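Local coordinates for protein cystathionine beta-lyases/cystathionine gamma-synthases (Corynebacterium glutamicum, PDB 5X5H) that probably catalyses the pyridoxal phosphate-dependent joining of O-succinyl-L-homoserine and L-cysteine to give L,L-cystathionine and succinate, a step in methionine biosynthesis, at residues A[88-93]-A[112-117]; A[27-32]-A[250-255]; A[128-133]-A[158-163]. One frame throughout, in Å; residues are numbered along the deposited sequence.

Interaction 1 of 3, residues A[88-93]-A[112-117]; sequences ILFRII and RLIDTV
Phe90 of helix 82-93 packs on Leu113 and Ile114 of helix 108-118 in the pyridoxal phosphate-binding domain, which has the fold type I architecture of its enzyme family. Helix 108-118 is the helical link of a beta-alpha-beta unit between the neighbouring parallel strands 99-103 and 124-128. The contact is buried and apolar, with no hydrogen bond across it. Phe90 CE2 and CZ do most of the touching. Phe90 CE2 lies 3.5 Å from Ile114 CG1 and 3.7 Å from Leu113 CD2. Phe90 CZ is 3.8 Å from Ile114 CD1, at the end of that side chain. Both aliphatic partners approach the ring obliquely. The Ile114 chain crosses the Phe90 side chain at about a right angle, while Leu113 and Phe90 slide past each other in opposite directions. Leu113 holds CG anti to its own N (chi1 -174°), and this helps to bring CD2 to the ring. Leu113 also touches Met83, a cofactor-binding residue at the start of helix 82-93. The Leu113 side chain is about 9 Å from bound pyridoxal phosphate, so the contact lies near the cofactor pocket. The Phe90 ring makes further edge-to-face contacts with Trp148 of strand 144-150 and with Phe118. The two helices are thus joined to each other and to the central sheet.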
ATOM      1  N   ILE A  88       9.767   1.097  25.175  1.00 11.61           N
ATOM      2  CA  ILE A  88      10.810   0.057  25.093  1.00 11.85           C
ATOM      3  C   ILE A  88      12.096   0.563  25.678  1.00 12.72           C
ATOM      4  O   ILE A  88      12.735  -0.184  26.471  1.00 13.32           O
ATOM      5  CB  ILE A  88      11.042  -0.372  23.620  1.00 14.73           C
ATOM      6  CG1 ILE A  88       9.835  -1.118  23.043  1.00 18.20           C
ATOM      7  CG2 ILE A  88      12.276  -1.272  23.534  1.00 16.27           C
ATOM      8  CD1 ILE A  88       9.390  -2.348  23.784  1.00 21.76           C
ATOM      9  N   LEU A  89      12.540   1.787  25.378  1.00 12.57           N
ATOM     10  CA  LEU A  89      13.796   2.258  25.920  1.00 14.86           C
ATOM     11  C   LEU A  89      13.683   2.365  27.427  1.00 14.42           C
ATOM     12  O   LEU A  89      14.607   1.959  28.189  1.00 15.65           O
ATOM     13  CB  LEU A  89      14.209   3.598  25.244  1.00 19.04           C
ATOM     14  CG  LEU A  89      15.572   4.144  25.103  1.00 21.83           C
ATOM     15  CD1 LEU A  89      16.624   3.113  24.847  1.00 19.09           C
ATOM     16  CD2 LEU A  89      15.421   5.340  24.187  1.00 25.70           C
ATOM     17  N   PHE A  90      12.572   2.808  27.980  1.00 13.65           N
ATOM     18  CA  PHE A  90      12.329   2.889  29.392  1.00 14.20           C
ATOM     19  C   PHE A  90      12.502   1.487  30.016  1.00 14.68           C
ATOM     20  O   PHE A  90      13.069   1.304  31.120  1.00 16.20           O
ATOM     21  CB  PHE A  90      10.965   3.433  29.827  1.00 15.27           C
ATOM     22  CG  PHE A  90      10.746   4.910  29.687  1.00 14.58           C
ATOM     23  CD1 PHE A  90      11.706   5.823  29.324  1.00 17.00           C
ATOM     24  CD2 PHE A  90       9.477   5.365  29.851  1.00 18.88           C
ATOM     25  CE1 PHE A  90      11.398   7.213  29.191  1.00 18.10           C
ATOM     26  CE2 PHE A  90       9.181   6.723  29.738  1.00 17.53           C
ATOM     27  CZ  PHE A  90      10.150   7.595  29.440  1.00 16.35           C
ATOM     28  N   ARG A  91      11.916   0.453  29.394  1.00 13.03           N
ATOM     29  CA  ARG A  91      11.908  -0.893  29.941  1.00 14.22           C
ATOM     30  C   ARG A  91      13.243  -1.503  29.897  1.00 15.15           C
ATOM     31  O   ARG A  91      13.443  -2.444  30.689  1.00 17.29           O
ATOM     32  CB  ARG A  91      10.801  -1.722  29.221  1.00 14.62           C
ATOM     33  CG  ARG A  91       9.449  -1.195  29.633  1.00 15.82           C
ATOM     34  CD  ARG A  91       8.435  -1.677  28.614  1.00 18.92           C
ATOM     35  NE  ARG A  91       8.005  -2.986  29.008  1.00 19.77           N
ATOM     36  CZ  ARG A  91       7.113  -3.719  28.361  1.00 18.72           C
ATOM     37  NH1 ARG A  91       6.568  -3.255  27.270  1.00 19.49           N
ATOM     38  NH2 ARG A  91       6.678  -4.816  28.934  1.00 19.21           N
ATOM     39  N   ILE A  92      14.099  -1.118  28.998  1.00 13.52           N
ATOM     40  CA  ILE A  92      15.479  -1.616  28.939  1.00 14.01           C
ATOM     41  C   ILE A  92      16.322  -0.962  30.060  1.00 16.58           C
ATOM     42  O   ILE A  92      17.055  -1.611  30.789  1.00 16.27           O
ATOM     43  CB  ILE A  92      16.097  -1.339  27.590  1.00 15.13           C
ATOM     44  CG1 ILE A  92      15.416  -2.252  26.569  1.00 15.93           C
ATOM     45  CG2 ILE A  92      17.607  -1.567  27.586  1.00 14.82           C
ATOM     46  CD1 ILE A  92      15.698  -1.842  25.163  1.00 16.36           C
ATOM     47  N   ILE A  93      16.193   0.354  30.205  1.00 13.44           N
ATOM     48  CA  ILE A  93      17.095   1.124  31.056  1.00 13.73           C
ATOM     49  C   ILE A  93      16.636   1.039  32.500  1.00 15.51           C
ATOM     50  O   ILE A  93      17.540   1.091  33.390  1.00 16.40           O
ATOM     51  CB  ILE A  93      17.173   2.549  30.548  1.00 13.72           C
ATOM     52  CG1 ILE A  93      17.896   2.577  29.215  1.00 14.86           C
ATOM     53  CG2 ILE A  93      17.996   3.459  31.530  1.00 16.08           C
ATOM     54  CD1 ILE A  93      17.946   3.879  28.501  1.00 14.77           C
ATOM     55  N   ARG A 112       3.063  11.445  30.637  1.00 13.30           N
ATOM     56  CA  ARG A 112       1.953  10.582  30.985  1.00 13.68           C
ATOM     57  C   ARG A 112       2.462   9.175  31.149  1.00 15.52           C
ATOM     58  O   ARG A 112       2.108   8.464  32.080  1.00 15.34           O
ATOM     59  CB  ARG A 112       0.809  10.663  30.007  1.00 17.13           C
ATOM     60  CG  ARG A 112      -0.360   9.699  30.265  1.00 22.28           C
ATOM     61  CD  ARG A 112      -1.472   9.901  29.265  1.00 31.46           C
ATOM     62  NE  ARG A 112      -0.843  10.167  27.941  1.00 42.03           N
ATOM     63  CZ  ARG A 112      -1.222   9.707  26.746  1.00 45.29           C
ATOM     64  NH1 ARG A 112      -2.274   8.893  26.585  1.00 58.16           N
ATOM     65  NH2 ARG A 112      -0.523  10.062  25.678  1.00 34.70           N
ATOM     66  N   LEU A 113       3.327   8.745  30.258  1.00 13.98           N
ATOM     67  CA  LEU A 113       3.860   7.389  30.407  1.00 13.37           C
ATOM     68  C   LEU A 113       4.619   7.202  31.682  1.00 14.32           C
ATOM     69  O   LEU A 113       4.425   6.201  32.369  1.00 14.56           O
ATOM     70  CB  LEU A 113       4.785   7.077  29.191  1.00 15.01           C
ATOM     71  CG  LEU A 113       5.353   5.630  29.063  1.00 15.71           C
ATOM     72  CD1 LEU A 113       4.303   4.580  29.011  1.00 16.34           C
ATOM     73  CD2 LEU A 113       6.278   5.550  27.833  1.00 17.26           C
ATOM     74  N   ILE A 114       5.498   8.130  32.016  1.00 13.87           N
ATOM     75  CA  ILE A 114       6.233   8.036  33.291  1.00 16.32           C
ATOM     76  C   ILE A 114       5.283   8.080  34.508  1.00 17.02           C
ATOM     77  O   ILE A 114       5.352   7.244  35.386  1.00 17.31           O
ATOM     78  CB  ILE A 114       7.244   9.154  33.366  1.00 18.39           C
ATOM     79  CG1 ILE A 114       8.309   8.952  32.257  1.00 18.63           C
ATOM     80  CG2 ILE A 114       7.796   9.160  34.821  1.00 20.15           C
ATOM     81  CD1 ILE A 114       9.170  10.167  32.016  1.00 21.98           C
ATOM     82  N   ASP A 115       4.452   9.102  34.471  1.00 15.80           N
ATOM     83  CA  ASP A 115       3.727   9.469  35.678  1.00 17.79           C
ATOM     84  C   ASP A 115       2.534   8.537  35.914  1.00 19.06           C
ATOM     85  O   ASP A 115       2.237   8.261  37.088  1.00 18.46           O
ATOM     86  CB  ASP A 115       3.234  10.868  35.595  1.00 19.19           C
ATOM     87  CG  ASP A 115       2.415  11.262  36.879  1.00 21.03           C
ATOM     88  OD1 ASP A 115       3.052  11.412  37.927  1.00 22.11           O
ATOM     89  OD2 ASP A 115       1.191  11.381  36.793  1.00 20.91           O
ATOM     90  N   THR A 116       1.825   8.063  34.889  1.00 15.06           N
ATOM     91  CA  THR A 116       0.719   7.126  35.072  1.00 16.92           C
ATOM     92  C   THR A 116       1.162   5.694  35.093  1.00 20.62           C
ATOM     93  O   THR A 116       0.763   4.909  35.962  1.00 22.62           O
ATOM     94  CB  THR A 116      -0.391   7.389  33.997  1.00 19.10           C
ATOM     95  OG1 THR A 116      -1.002   8.669  34.187  1.00 21.96           O
ATOM     96  CG2 THR A 116      -1.467   6.304  34.080  1.00 22.10           C
ATOM     97  N   VAL A 117       1.995   5.286  34.159  1.00 17.06           N
ATOM     98  CA  VAL A 117       2.356   3.902  34.040  1.00 16.48           C
ATOM     99  C   VAL A 117       3.583   3.514  34.825  1.00 16.58           C
ATOM    100  O   VAL A 117       3.528   2.611  35.683  1.00 17.12           O
ATOM    101  CB  VAL A 117       2.507   3.501  32.490  1.00 15.95           C
ATOM    102  CG1 VAL A 117       2.939   2.042  32.318  1.00 17.14           C
ATOM    103  CG2 VAL A 117       1.191   3.800  31.770  1.00 18.23           C
TER

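Interaction 2 of 3, residues A[27-32]-A[250-255]. With GOL (glycerol), chain D.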
ATOM      1  N   SER A  27      16.321  -3.948  -8.057  1.00 12.15           N
ATOM      2  CA  SER A  27      15.373  -2.817  -7.991  1.00 10.56           C
ATOM      3  C   SER A  27      15.985  -1.581  -7.415  1.00 10.71           C
ATOM      4  O   SER A  27      16.732  -1.677  -6.393  1.00 10.65           O
ATOM      5  CB  SER A  27      14.100  -3.246  -7.275  1.00 11.00           C
ATOM      6  OG  SER A  27      14.273  -3.491  -5.929  1.00 11.47           O
ATOM      7  N   ILE A  28      15.660  -0.404  -7.977  1.00 10.68           N
ATOM      8  CA  ILE A  28      16.258   0.803  -7.457  1.00 10.18           C
ATOM      9  C   ILE A  28      15.905   1.118  -6.008  1.00 12.19           C
ATOM     10  O   ILE A  28      16.752   1.634  -5.291  1.00 12.91           O
ATOM     11  CB  ILE A  28      15.968   1.977  -8.422  1.00 12.00           C
ATOM     12  CG1 ILE A  28      16.962   3.125  -8.233  1.00 14.64           C
ATOM     13  CG2 ILE A  28      14.536   2.486  -8.251  1.00 14.12           C
ATOM     14  CD1 ILE A  28      18.368   2.781  -8.625  1.00 17.00           C
ATOM     15  N   ASN A  29      14.738   0.722  -5.574  1.00 10.98           N
ATOM     16  CA  ASN A  29      14.286   0.930  -4.215  1.00 11.34           C
ATOM     17  C   ASN A  29      14.155  -0.345  -3.447  1.00 10.52           C
ATOM     18  O   ASN A  29      13.998  -1.440  -4.089  1.00 10.30           O
ATOM     19  CB  ASN A  29      12.922   1.599  -4.169  1.00 11.50           C
ATOM     20  CG  ASN A  29      12.923   2.939  -4.741  1.00 10.80           C
ATOM     21  OD1 ASN A  29      13.857   3.730  -4.668  1.00 13.97           O
ATOM     22  ND2 ASN A  29      11.839   3.231  -5.503  1.00 12.66           N
ATOM     23  N   THR A  30      14.235  -0.308  -2.099  1.00 11.89           N
ATOM     24  CA  THR A  30      14.029  -1.524  -1.339  1.00 12.21           C
ATOM     25  C   THR A  30      12.668  -2.154  -1.672  1.00 12.56           C
ATOM     26  O   THR A  30      11.665  -1.425  -1.609  1.00 12.46           O
ATOM     27  CB  THR A  30      14.058  -1.388   0.179  1.00 18.31           C
ATOM     28  OG1 THR A  30      13.928  -2.747   0.754  1.00 23.67           O
ATOM     29  CG2 THR A  30      13.082  -0.565   0.663  1.00 20.79           C
ATOM     30  N   PRO A  31      12.612  -3.388  -1.999  1.00 11.88           N
ATOM     31  CA  PRO A  31      11.305  -4.073  -2.140  1.00 12.11           C
ATOM     32  C   PRO A  31      10.536  -4.005  -0.816  1.00 11.17           C
ATOM     33  O   PRO A  31      11.160  -3.882   0.270  1.00 11.79           O
ATOM     34  CB  PRO A  31      11.704  -5.524  -2.442  1.00 12.98           C
ATOM     35  CG  PRO A  31      13.106  -5.439  -3.039  1.00 14.12           C
ATOM     36  CD  PRO A  31      13.753  -4.308  -2.306  1.00 12.60           C
ATOM     37  N   ILE A  32       9.211  -4.082  -0.911  1.00 10.29           N
ATOM     38  CA  ILE A  32       8.299  -4.141   0.209  1.00 10.82           C
ATOM     39  C   ILE A  32       8.077  -5.608   0.517  1.00 10.00           C
ATOM     40  O   ILE A  32       7.357  -6.292  -0.294  1.00 11.43           O
ATOM     41  CB  ILE A  32       7.035  -3.321  -0.024  1.00 11.05           C
ATOM     42  CG1 ILE A  32       7.431  -1.876  -0.259  1.00 12.08           C
ATOM     43  CG2 ILE A  32       6.150  -3.436   1.203  1.00 12.34           C
ATOM     44  CD1 ILE A  32       6.243  -1.063  -0.780  1.00 14.06           C
ATOM     45  N   GLY A 250       9.852   9.106   2.630  1.00 10.43           N
ATOM     46  CA  GLY A 250       9.849  10.463   3.075  1.00 10.41           C
ATOM     47  C   GLY A 250      11.212  10.963   3.463  1.00  9.19           C
ATOM     48  O   GLY A 250      11.582  12.150   3.228  1.00 10.42           O
ATOM     49  N   LEU A 251      11.989  10.130   4.155  1.00  9.54           N
ATOM     50  CA  LEU A 251      13.320  10.507   4.638  1.00 10.09           C
ATOM     51  C   LEU A 251      14.293  10.929   3.501  1.00 10.35           C
ATOM     52  O   LEU A 251      15.205  11.743   3.724  1.00 10.81           O
ATOM     53  CB  LEU A 251      13.850   9.351   5.475  1.00 11.27           C
ATOM     54  CG  LEU A 251      15.211   9.462   6.070  1.00 10.81           C
ATOM     55  CD1 LEU A 251      15.357  10.771   6.932  1.00 11.03           C
ATOM     56  CD2 LEU A 251      15.489   8.194   6.844  1.00 12.09           C
ATOM     57  N   LYS A 252      14.014  10.427   2.298  1.00 10.55           N
ATOM     58  CA  LYS A 252      14.868  10.797   1.162  1.00 11.03           C
ATOM     59  C   LYS A 252      14.881  12.277   0.846  1.00 12.49           C
ATOM     60  O   LYS A 252      15.794  12.778   0.170  1.00 13.56           O
ATOM     61  CB  LYS A 252      14.497   9.949  -0.066  1.00 12.61           C
ATOM     62  CG  LYS A 252      14.714   8.466   0.127  1.00 13.07           C
ATOM     63  CD  LYS A 252      14.335   7.682  -1.135  1.00 13.92           C
ATOM     64  CE  LYS A 252      14.557   6.208  -0.837  1.00 16.82           C
ATOM     65  NZ  LYS A 252      14.265   5.378  -2.107  1.00 19.97           N
ATOM     66  N   THR A 253      13.865  13.030   1.292  1.00 10.32           N
ATOM     67  CA  THR A 253      13.777  14.487   1.085  1.00 10.20           C
ATOM     68  C   THR A 253      13.953  15.293   2.400  1.00 10.87           C
ATOM     69  O   THR A 253      13.689  16.482   2.376  1.00 11.82           O
ATOM     70  CB  THR A 253      12.450  14.893   0.419  1.00 11.22           C
ATOM     71  OG1 THR A 253      11.302  14.435   1.155  1.00 10.95           O
ATOM     72  CG2 THR A 253      12.407  14.364  -0.989  1.00 11.66           C
ATOM     73  N   LEU A 254      14.441  14.673   3.463  1.00 11.16           N
ATOM     74  CA  LEU A 254      14.557  15.397   4.742  1.00 10.95           C
ATOM     75  C   LEU A 254      15.384  16.665   4.642  1.00 10.96           C
ATOM     76  O   LEU A 254      14.928  17.726   5.103  1.00 11.17           O
ATOM     77  CB  LEU A 254      15.042  14.479   5.846  1.00 11.22           C
ATOM     78  CG  LEU A 254      15.243  15.171   7.220  1.00 11.46           C
ATOM     79  CD1 LEU A 254      13.963  15.755   7.788  1.00 13.29           C
ATOM     80  CD2 LEU A 254      15.814  14.182   8.220  1.00 12.94           C
ATOM     81  N   ALA A 255      16.550  16.565   4.042  1.00 10.25           N
ATOM     82  CA  ALA A 255      17.379  17.785   3.973  1.00 10.99           C
ATOM     83  C   ALA A 255      16.706  18.866   3.239  1.00 11.48           C
ATOM     84  O   ALA A 255      16.684  20.051   3.645  1.00 11.14           O
ATOM     85  CB  ALA A 255      18.713  17.515   3.337  1.00 13.90           C
TER
HETATM   86  C1  GOL D 403      18.902   3.549  -3.574  1.00 35.57           C
HETATM   87  O1  GOL D 403      18.969   3.166  -4.996  1.00 20.91           O
HETATM   88  C2  GOL D 403      17.438   4.012  -3.398  1.00 33.65           C
HETATM   89  O2  GOL D 403      16.829   3.269  -2.353  1.00 40.93           O
HETATM   90  C3  GOL D 403      17.139   5.465  -3.193  1.00 35.37           C
HETATM   91  O3  GOL D 403      16.313   6.076  -4.230  1.00 42.48           O
HETATM   92  O   HOH W   1      14.815   2.397  -1.108  1.00 25.30           O
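Lys252 NZ reaches toward Asn29 and has several oxygens near it. It donates to a bound water at 3.2 Å from NZ. A weak bond runs from Lys252 NZ to glycerol O2 at 3.3 Å, and glycerol O3 is also close to NZ, at 3.0 Å. Asn29 OD1 is near Lys252 NZ at 3.1 Å, but the angle is poor and the pair is not a hydrogen bond. The lysine gets there by length: its chain is fully extended beyond CG, and CG lies anti to the carbonyl carbon (chi1 -62°). The water also accepts from Thr30 N at 2.9 Å and donates to glycerol O2, so it bridges the two segments. Glycerol, probably from the crystallisation liquor, gives its O1 proton to Ile28 O at 2.7 Å.

Each segment is also braced from within. Ser27 OG donates to Asn29 O at 2.8 Å, nearly in line with the carbonyl bond (163°). A type I turn from Leu251 to Leu254 separates helix 241-251 from helix 254-273. There Gly250 O accepts from Thr253 N and from Thr253 OG1, both on the same face of its plane.

The firmer polar bonds of Asn29 lie at subunit interfaces. Its ND2 donates to Ala34 O of the third subunit and to His209 O of the fourth. The N-terminal loop therefore meets the inter-helix turn where subunits of the tetramer come together. The chemistry implies a mediated link: water and glycerol bridge the segments without a direct hydrogen bond, though the ammonium and the amide oxygen probably attract.

Interaction 3 of 3, residues A[128-133]-A[158-163]; sequences VDTSVV and GITDIE
Thr130 and Ser131 each make a hydroxyl hydrogen bond to the 158-163 segment. Thr130 OG1 and Thr160 OG1 are 2.7 Å apart, and either could be the donor. The two side chains cross at a slant. In Thr130, OG1 sits between the backbone N and the carbonyl carbon (chi1 60°), which turns it to its partner. Ser131 OG donates to Ile159 O over 2.8 Å. It comes from above the carbonyl plane, 50° out of it.

A water adds a third link. It donates to Thr130 O at 2.8 Å and accepts from Asp161 N at 2.8 Å.

Van der Waals contact accompanies the bonds. Thr160 CG2 rests 3.5 Å from Thr130 O. Ile159 sets off away from the 128-133 segment at CB, and its side chain packs on Val294 and Ala295 of helix 292-298.

Bonds within 128-133 shape its turn. Asp129 OD1 accepts from Ser131 N at 3.1 Å, an Asx turn, with the donor above the carboxylate plane. A type I turn overlaps with it, closed by Val132 N to Asp129 O at 3.0 Å. In the other segment, Asp161 is the N-cap residue of helix 162-167 and its partners lie outside: its OD1 takes the N-H of Ala164, and its OD2 forms a salt bridge to Lys297.

The contact joins two loops of the cofactor-binding domain, those after strands 124-128 and 144-150, each just before a helix. The buried hydroxyls of Thr130 and Thr160 share one hydrogen bond, while the exposed Ser131 bonds to Ile159 O. Three polar links, two from hydroxyls and one through water, thus hold the loops together.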
ATOM      1  N   VAL A 128      12.953  18.643  36.521  1.00 16.11           N
ATOM      2  CA  VAL A 128      13.864  19.723  36.678  1.00 16.73           C
ATOM      3  C   VAL A 128      13.819  20.612  35.432  1.00 17.43           C
ATOM      4  O   VAL A 128      13.275  20.207  34.411  1.00 18.32           O
ATOM      5  CB  VAL A 128      15.327  19.299  36.876  1.00 19.60           C
ATOM      6  CG1 VAL A 128      15.466  18.324  38.056  1.00 23.10           C
ATOM      7  CG2 VAL A 128      15.920  18.625  35.656  1.00 18.53           C
ATOM      8  N   ASP A 129      14.358  21.763  35.527  1.00 17.63           N
ATOM      9  CA  ASP A 129      14.639  22.561  34.338  1.00 18.72           C
ATOM     10  C   ASP A 129      15.943  22.145  33.770  1.00 18.39           C
ATOM     11  O   ASP A 129      17.012  22.481  34.233  1.00 19.56           O
ATOM     12  CB  ASP A 129      14.568  24.057  34.710  1.00 21.29           C
ATOM     13  CG  ASP A 129      14.850  24.979  33.513  1.00 25.24           C
ATOM     14  OD1 ASP A 129      15.098  24.514  32.365  1.00 22.87           O
ATOM     15  OD2 ASP A 129      14.782  26.220  33.765  1.00 26.07           O
ATOM     16  N   THR A 130      15.900  21.341  32.672  1.00 19.62           N
ATOM     17  CA  THR A 130      17.144  20.833  32.085  1.00 18.43           C
ATOM     18  C   THR A 130      18.056  21.810  31.389  1.00 17.99           C
ATOM     19  O   THR A 130      19.230  21.515  31.135  1.00 20.06           O
ATOM     20  CB  THR A 130      16.997  19.577  31.162  1.00 18.82           C
ATOM     21  OG1 THR A 130      16.140  19.941  30.103  1.00 18.51           O
ATOM     22  CG2 THR A 130      16.339  18.437  31.851  1.00 18.81           C
ATOM     23  N   SER A 131      17.537  23.047  31.148  1.00 18.92           N
ATOM     24  CA  SER A 131      18.355  24.136  30.686  1.00 20.76           C
ATOM     25  C   SER A 131      19.310  24.672  31.740  1.00 20.64           C
ATOM     26  O   SER A 131      20.207  25.427  31.400  1.00 23.98           O
ATOM     27  CB  SER A 131      17.447  25.241  30.272  1.00 19.23           C
ATOM     28  OG  SER A 131      16.475  24.879  29.247  1.00 23.59           O
ATOM     29  N   VAL A 132      19.098  24.315  33.022  1.00 20.23           N
ATOM     30  CA  VAL A 132      19.988  24.697  34.126  1.00 21.98           C
ATOM     31  C   VAL A 132      20.781  23.446  34.495  1.00 19.79           C
ATOM     32  O   VAL A 132      20.207  22.564  35.176  1.00 20.19           O
ATOM     33  CB  VAL A 132      19.194  25.196  35.317  1.00 21.11           C
ATOM     34  CG1 VAL A 132      20.144  25.824  36.377  1.00 23.95           C
ATOM     35  CG2 VAL A 132      18.204  26.272  34.900  1.00 23.65           C
ATOM     36  N   VAL A 133      22.047  23.433  34.075  1.00 20.44           N
ATOM     37  CA  VAL A 133      22.869  22.236  34.277  1.00 20.67           C
ATOM     38  C   VAL A 133      22.951  21.893  35.754  1.00 23.49           C
ATOM     39  O   VAL A 133      22.831  20.722  36.124  1.00 22.21           O
ATOM     40  CB  VAL A 133      24.232  22.368  33.650  1.00 21.96           C
ATOM     41  CG1 VAL A 133      25.089  21.143  33.905  1.00 26.50           C
ATOM     42  CG2 VAL A 133      24.150  22.675  32.164  1.00 24.72           C
ATOM     43  N   GLY A 158      12.336  25.012  24.583  1.00 15.25           N
ATOM     44  CA  GLY A 158      13.450  25.158  25.493  1.00 15.39           C
ATOM     45  C   GLY A 158      14.673  24.406  25.082  1.00 15.32           C
ATOM     46  O   GLY A 158      14.557  23.311  24.437  1.00 15.85           O
ATOM     47  N   ILE A 159      15.864  24.855  25.386  1.00 14.95           N
ATOM     48  CA  ILE A 159      17.087  24.315  24.904  1.00 14.76           C
ATOM     49  C   ILE A 159      17.970  23.746  26.019  1.00 16.41           C
ATOM     50  O   ILE A 159      18.169  24.449  27.053  1.00 18.79           O
ATOM     51  CB  ILE A 159      17.943  25.349  24.119  1.00 15.76           C
ATOM     52  CG1 ILE A 159      17.135  26.019  23.015  1.00 15.57           C
ATOM     53  CG2 ILE A 159      19.317  24.846  23.680  1.00 16.38           C
ATOM     54  CD1 ILE A 159      16.695  25.005  21.932  1.00 15.60           C
ATOM     55  N   THR A 160      18.482  22.558  25.896  1.00 15.50           N
ATOM     56  CA  THR A 160      19.388  21.957  26.848  1.00 15.15           C
ATOM     57  C   THR A 160      20.710  21.791  26.238  1.00 17.95           C
ATOM     58  O   THR A 160      20.831  21.311  25.074  1.00 16.20           O
ATOM     59  CB  THR A 160      18.845  20.564  27.230  1.00 16.08           C
ATOM     60  OG1 THR A 160      17.634  20.724  27.948  1.00 19.59           O
ATOM     61  CG2 THR A 160      19.768  19.796  28.165  1.00 17.75           C
ATOM     62  N   ASP A 161      21.812  22.022  26.981  1.00 16.12           N
ATOM     63  CA  ASP A 161      23.146  21.835  26.541  1.00 14.86           C
ATOM     64  C   ASP A 161      23.500  20.357  26.655  1.00 16.82           C
ATOM     65  O   ASP A 161      23.780  19.832  27.735  1.00 16.56           O
ATOM     66  CB  ASP A 161      24.107  22.700  27.422  1.00 15.96           C
ATOM     67  CG  ASP A 161      25.502  22.707  26.938  1.00 20.27           C
ATOM     68  OD1 ASP A 161      26.040  21.745  26.364  1.00 20.67           O
ATOM     69  OD2 ASP A 161      26.208  23.784  27.245  1.00 23.47           O
ATOM     70  N   ILE A 162      23.405  19.677  25.483  1.00 15.84           N
ATOM     71  CA  ILE A 162      23.535  18.199  25.512  1.00 17.65           C
ATOM     72  C   ILE A 162      24.912  17.755  26.074  1.00 15.72           C
ATOM     73  O   ILE A 162      24.957  16.835  26.893  1.00 16.81           O
ATOM     74  CB  ILE A 162      23.302  17.626  24.102  1.00 15.98           C
ATOM     75  CG1 ILE A 162      21.872  17.869  23.656  1.00 16.64           C
ATOM     76  CG2 ILE A 162      23.536  16.114  24.092  1.00 16.63           C
ATOM     77  CD1 ILE A 162      21.641  17.761  22.162  1.00 16.13           C
ATOM     78  N   GLU A 163      25.976  18.371  25.611  1.00 17.30           N
ATOM     79  CA  GLU A 163      27.352  17.974  25.978  1.00 18.31           C
ATOM     80  C   GLU A 163      27.490  18.196  27.485  1.00 17.80           C
ATOM     81  O   GLU A 163      28.067  17.367  28.187  1.00 17.76           O
ATOM     82  CB  GLU A 163      28.362  18.777  25.163  1.00 23.89           C
ATOM     83  CG  GLU A 163      29.791  18.311  25.445  1.00 29.77           C
ATOM     84  CD  GLU A 163      30.829  19.069  24.638  1.00 37.94           C
ATOM     85  OE1 GLU A 163      30.478  19.802  23.689  1.00 43.39           O
ATOM     86  OE2 GLU A 163      32.008  18.863  24.910  1.00 45.10           O
TER
HETATM   87  O   HOH W   2      21.431  22.546  29.746  1.00 20.94           O

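How the interactions relate
The chain first enters interaction 2 at residues 27-32, in the N-terminal loop. It next forms both sides of interaction 1, where 112-117 meets 88-93 and closes a short loop that includes strand 99-103. Interaction 3 opens at 128-133 and closes at 158-163, after helix 133-139 and strand 144-150. Interactions 1 and 3 therefore follow in series, and none of the three cross. Residues 250-255 then close interaction 2, whose long loop encloses both. Interactions 1 and 3 join neighbouring parts of the cofactor-binding domain, with centres 21 Å apart. Interaction 2 ties the N-terminal arm to the helices after that domain's sheet.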